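Local coordinates for subtilisin-like protein (Prochloron didemni, PDB 4H6V) that acts as a protease in patellamide maturation, its subtilase domain probably working as a serine-type endopeptidase, at residues Arg21-Asp26 with Leu87-Phe92; Ser187-Thr192 with Gln268-Leu273. All blocks are in the same frame, centred on the assembly; numbering follows the deposited sequence.

Both contacts belong to the subtilase domain and lie on opposite sides of the chain's centre, with their own centres 27 Å apart and their nearest atoms about 16 Å apart. Interaction 1 comes first along the chain and closes before interaction 2 opens. It pairs strands 21-26 and 85-90 inside the seven-stranded parallel sheet and carries D26, the predicted aspartate of the charge relay system. Interaction 2 is peripheral: the turn leading into helix 191-196 meets a disulfide-bonded loop between helices 247-257 and 279-286. The two therefore share no strand or helix; one builds the sheet core beside the predicted charge relay residues, the other joins two later, partly buried segments toward the periphery.

Interaction 1: Arg21-Asp26 with Leu87-Phe92; sequences RVAILD and LIVPIF
L25 lies against the side chains of V89 and I91, its CD1 3.6 Å from V89 CB and its CG 3.6 Å from I91 CD1; V89 runs alongside it, whereas I91 comes across it at a slant. A23 and L87 share this face of the parallel sheet, and helix 101-113 packs on A23 and L25. On the other face I24 and I88 run side by side, I88 CD1 reaching I24 CG1 at 3.8 Å because CG1 of I88 turns beside its own backbone N (chi1 -57°); helix 62-70 covers I24. Between the two faces runs the parallel ladder: L87 N gives to V22 O at 2.9 Å, I24 N to L87 O at 2.8 Å and V89 N to I24 O. It slackens toward D26, whose N bonds V89 O weakly at 3.4 Å; D26 O lies at the edge of the partly exposed F92 ring, in its plane, 3.8 Å from CD1. The R21 side chain is loose too, only CB brushing L87 CD1, while NH1 bonds A114 O. The backbone of D26 is thus held in the sheet while its side chain leaves away from strand 85-90 and OD2 bonds S59 OG, consistent with its predicted charge relay role.

Interaction 2: Ser187-Thr192 with Gln268-Leu273; sequences SNWGST and QARRCL
The indole of W189 carries R271 CG over one face, 4.0 Å from the centroid of the five-membered ring, a CH-pi contact, and has S187 O in plane at its edge. The extended R271 chain runs on so that W189 NE1 sits over a face of its guanidinium, 3.4 Å from CZ; the planes are 43° apart, too tilted for a parallel stack. The R270 guanidinium has W189 CE3 over one face and S191 CB over the other, with G190 CA at its edge. Q268 sets its amide obliquely against the six-membered ring, NE2 3.9 Å from W189 CZ3. Bends at chi2 (-81°) and chi3 (-53°) curl R270 back, and its NH2 donates to W189 O at 3.0 Å, in the carbonyl plane. A water accepts from R270 NE and donates to both R270 O and W189 O. A second water links S187 O, at 2.7 Å, to R271 NH1. Both arginines have further partners, R270 NH2 in a salt bridge with D160 and R271 NH1 bonded to D185 O. L273 CD2 packs on W189 CB at 4.1 Å. Replacing W189 by an alanine is likely to open a gap beside R270 CB and Q268 and to take the ring face from R271 CG. The indole lies against the side chains of Q268, R270 and R271, the last two on the 3-10 turn 270-272. That turn is tied by the C272-C261 disulfide, and on the 187-192 side S187 OG bonds A176 N of strand 172-177 and N188 ND2 bonds A154 O just past strand 149-153. N188 and L273 both touch Y193, so the loop between helices 247-257 and 279-286 is joined to the start of helix 191-196.

Interaction 1: Arg21-Asp26 with Leu87-Phe92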
# COMPACT_ATOMS: atom_id res chain seq x y z
N ARG A 21 -3.46 -11.98 5.40
CA ARG A 21 -2.18 -12.04 4.74
C ARG A 21 -1.92 -10.80 3.89
O ARG A 21 -2.72 -10.47 3.00
CB ARG A 21 -2.06 -13.30 3.88
CG ARG A 21 -2.33 -14.59 4.64
CD ARG A 21 -1.87 -15.81 3.84
NE ARG A 21 -2.36 -17.03 4.48
CZ ARG A 21 -2.25 -18.26 3.96
NH1 ARG A 21 -1.67 -18.46 2.78
NH2 ARG A 21 -2.74 -19.28 4.65
N VAL A 22 -0.83 -10.11 4.19
CA VAL A 22 -0.44 -8.89 3.49
C VAL A 22 0.90 -9.12 2.77
O VAL A 22 1.92 -9.43 3.39
CB VAL A 22 -0.33 -7.69 4.47
CG1 VAL A 22 0.07 -6.40 3.72
CG2 VAL A 22 -1.62 -7.51 5.24
N ALA A 23 0.88 -8.98 1.45
CA ALA A 23 2.07 -9.22 0.65
C ALA A 23 2.79 -7.91 0.37
O ALA A 23 2.15 -6.90 0.04
CB ALA A 23 1.69 -9.90 -0.67
N ILE A 24 4.11 -7.92 0.53
CA ILE A 24 4.94 -6.77 0.16
C ILE A 24 5.67 -7.14 -1.12
O ILE A 24 6.50 -8.04 -1.13
CB ILE A 24 6.03 -6.42 1.24
CG1 ILE A 24 5.43 -6.27 2.65
CG2 ILE A 24 6.83 -5.17 0.81
CD1 ILE A 24 4.47 -5.10 2.82
N LEU A 25 5.35 -6.43 -2.20
CA LEU A 25 6.01 -6.66 -3.48
C LEU A 25 7.00 -5.52 -3.70
O LEU A 25 6.60 -4.36 -3.88
CB LEU A 25 4.98 -6.74 -4.61
CG LEU A 25 4.32 -8.11 -4.87
CD1 LEU A 25 3.59 -8.66 -3.66
CD2 LEU A 25 3.36 -7.94 -6.05
N ASP A 26 8.29 -5.85 -3.66
CA ASP A 26 9.32 -4.83 -3.65
C ASP A 26 10.70 -5.40 -3.93
O ASP A 26 10.84 -6.60 -4.21
CB ASP A 26 9.33 -4.10 -2.29
CG ASP A 26 9.57 -2.60 -2.42
OD1 ASP A 26 10.40 -2.21 -3.27
OD2 ASP A 26 8.94 -1.82 -1.68
N LEU A 87 3.79 -11.65 3.62
CA LEU A 87 4.38 -12.40 2.52
C LEU A 87 5.33 -11.47 1.79
O LEU A 87 4.90 -10.49 1.18
CB LEU A 87 3.29 -12.89 1.56
CG LEU A 87 2.20 -13.79 2.13
CD1 LEU A 87 1.03 -13.94 1.16
CD2 LEU A 87 2.79 -15.16 2.51
N ILE A 88 6.63 -11.75 1.88
CA ILE A 88 7.63 -10.93 1.23
C ILE A 88 7.84 -11.52 -0.15
O ILE A 88 8.32 -12.65 -0.27
CB ILE A 88 8.94 -10.86 2.05
CG1 ILE A 88 8.68 -10.35 3.48
CG2 ILE A 88 10.02 -10.03 1.33
CD1 ILE A 88 7.88 -9.06 3.59
N VAL A 89 7.46 -10.77 -1.18
CA VAL A 89 7.53 -11.25 -2.56
C VAL A 89 8.54 -10.40 -3.35
O VAL A 89 8.30 -9.22 -3.60
CB VAL A 89 6.14 -11.20 -3.25
CG1 VAL A 89 6.22 -11.77 -4.68
CG2 VAL A 89 5.09 -11.95 -2.42
N PRO A 90 9.67 -11.02 -3.75
CA PRO A 90 10.64 -10.27 -4.55
C PRO A 90 10.12 -10.07 -5.96
O PRO A 90 9.57 -11.00 -6.56
CB PRO A 90 11.88 -11.18 -4.55
CG PRO A 90 11.40 -12.56 -4.13
CD PRO A 90 9.95 -12.46 -3.72
N ILE A 91 10.25 -8.85 -6.48
CA ILE A 91 9.85 -8.55 -7.85
C ILE A 91 11.07 -8.54 -8.79
O ILE A 91 10.97 -8.18 -9.96
CB ILE A 91 9.05 -7.22 -7.92
CG1 ILE A 91 7.80 -7.30 -7.05
CG2 ILE A 91 8.60 -6.91 -9.34
CD1 ILE A 91 6.90 -8.48 -7.38
N PHE A 92 12.21 -8.97 -8.26
CA PHE A 92 13.48 -8.94 -8.97
C PHE A 92 14.16 -10.30 -8.99
O PHE A 92 13.83 -11.18 -8.19
CB PHE A 92 14.43 -7.94 -8.30
CG PHE A 92 14.79 -8.31 -6.88
CD1 PHE A 92 13.94 -8.01 -5.83
CD2 PHE A 92 15.99 -8.96 -6.61
CE1 PHE A 92 14.27 -8.35 -4.52
CE2 PHE A 92 16.33 -9.31 -5.30
CZ PHE A 92 15.47 -9.00 -4.26

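Interaction 2: Ser187-Thr192 with Gln268-Leu273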
# COMPACT_ATOMS: atom_id res chain seq x y z
N SER A 187 2.83 14.83 -4.52
CA SER A 187 1.94 13.67 -4.68
C SER A 187 1.08 13.84 -5.94
O SER A 187 0.42 14.87 -6.10
CB SER A 187 1.09 13.47 -3.42
OG SER A 187 0.44 12.21 -3.42
N ASN A 188 1.11 12.85 -6.83
CA ASN A 188 0.36 12.91 -8.10
C ASN A 188 -1.15 12.96 -7.92
O ASN A 188 -1.71 12.29 -7.05
CB ASN A 188 0.71 11.72 -9.01
CG ASN A 188 2.11 11.82 -9.60
OD1 ASN A 188 2.71 12.90 -9.68
ND2 ASN A 188 2.64 10.67 -10.00
N TRP A 189 -1.81 13.73 -8.79
CA TRP A 189 -3.24 13.96 -8.65
C TRP A 189 -4.05 13.74 -9.94
O TRP A 189 -5.07 14.40 -10.15
CB TRP A 189 -3.51 15.35 -8.05
CG TRP A 189 -2.61 16.46 -8.58
CD1 TRP A 189 -1.31 16.72 -8.23
CD2 TRP A 189 -2.97 17.47 -9.53
NE1 TRP A 189 -0.84 17.82 -8.91
CE2 TRP A 189 -1.84 18.30 -9.71
CE3 TRP A 189 -4.15 17.76 -10.24
CZ2 TRP A 189 -1.85 19.40 -10.58
CZ3 TRP A 189 -4.15 18.85 -11.11
CH2 TRP A 189 -3.01 19.65 -11.27
N GLY A 190 -3.60 12.80 -10.78
CA GLY A 190 -4.32 12.42 -12.01
C GLY A 190 -5.79 12.06 -11.79
O GLY A 190 -6.18 11.60 -10.71
N SER A 191 -6.62 12.27 -12.81
CA SER A 191 -8.07 12.20 -12.64
C SER A 191 -8.63 10.87 -12.09
O SER A 191 -9.57 10.87 -11.31
CB SER A 191 -8.78 12.58 -13.95
OG SER A 191 -8.48 11.64 -14.96
N THR A 192 -8.06 9.74 -12.51
CA THR A 192 -8.49 8.42 -12.02
C THR A 192 -8.39 8.31 -10.49
O THR A 192 -9.19 7.62 -9.85
CB THR A 192 -7.69 7.30 -12.71
OG1 THR A 192 -7.78 7.46 -14.13
CG2 THR A 192 -8.23 5.92 -12.34
N GLN A 268 -5.53 22.53 -3.69
CA GLN A 268 -6.53 22.28 -4.72
C GLN A 268 -7.56 21.26 -4.27
O GLN A 268 -7.30 20.45 -3.37
CB GLN A 268 -5.87 21.80 -6.02
CG GLN A 268 -5.24 22.90 -6.87
CD GLN A 268 -4.74 22.40 -8.21
OE1 GLN A 268 -3.56 22.55 -8.54
NE2 GLN A 268 -5.63 21.77 -8.98
N ALA A 269 -8.74 21.30 -4.90
CA ALA A 269 -9.78 20.31 -4.66
C ALA A 269 -9.36 18.94 -5.22
O ALA A 269 -9.62 17.91 -4.61
CB ALA A 269 -11.09 20.76 -5.29
N ARG A 270 -8.70 18.97 -6.38
CA ARG A 270 -8.28 17.75 -7.08
C ARG A 270 -7.13 17.03 -6.37
O ARG A 270 -6.99 15.81 -6.49
CB ARG A 270 -7.88 18.09 -8.52
CG ARG A 270 -9.06 18.21 -9.47
CD ARG A 270 -9.54 16.84 -9.96
NE ARG A 270 -8.45 16.04 -10.52
CZ ARG A 270 -8.01 16.13 -11.77
NH1 ARG A 270 -8.57 16.98 -12.63
NH2 ARG A 270 -7.01 15.37 -12.17
N ARG A 271 -6.31 17.80 -5.65
CA ARG A 271 -5.18 17.26 -4.90
C ARG A 271 -5.64 16.46 -3.68
O ARG A 271 -4.84 15.74 -3.08
CB ARG A 271 -4.22 18.38 -4.48
CG ARG A 271 -3.29 18.85 -5.58
CD ARG A 271 -2.44 20.03 -5.11
NE ARG A 271 -1.70 20.64 -6.22
CZ ARG A 271 -0.49 20.26 -6.63
NH1 ARG A 271 0.14 19.27 -6.01
NH2 ARG A 271 0.09 20.88 -7.65
N CYS A 272 -6.91 16.58 -3.32
CA CYS A 272 -7.47 15.80 -2.23
C CYS A 272 -7.81 14.36 -2.63
O CYS A 272 -8.01 13.51 -1.77
CB CYS A 272 -8.70 16.50 -1.64
SG CYS A 272 -9.04 16.02 0.06
N LEU A 273 -7.86 14.10 -3.94
CA LEU A 273 -8.24 12.78 -4.47
C LEU A 273 -9.66 12.41 -4.01
O LEU A 273 -10.53 13.29 -3.95
CB LEU A 273 -7.20 11.70 -4.09
CG LEU A 273 -5.69 12.00 -4.21
CD1 LEU A 273 -4.90 10.76 -3.86
CD2 LEU A 273 -5.26 12.53 -5.60
O HOH W 1 -0.40 16.86 -4.54
O HOH W 2 -7.68 13.94 -8.42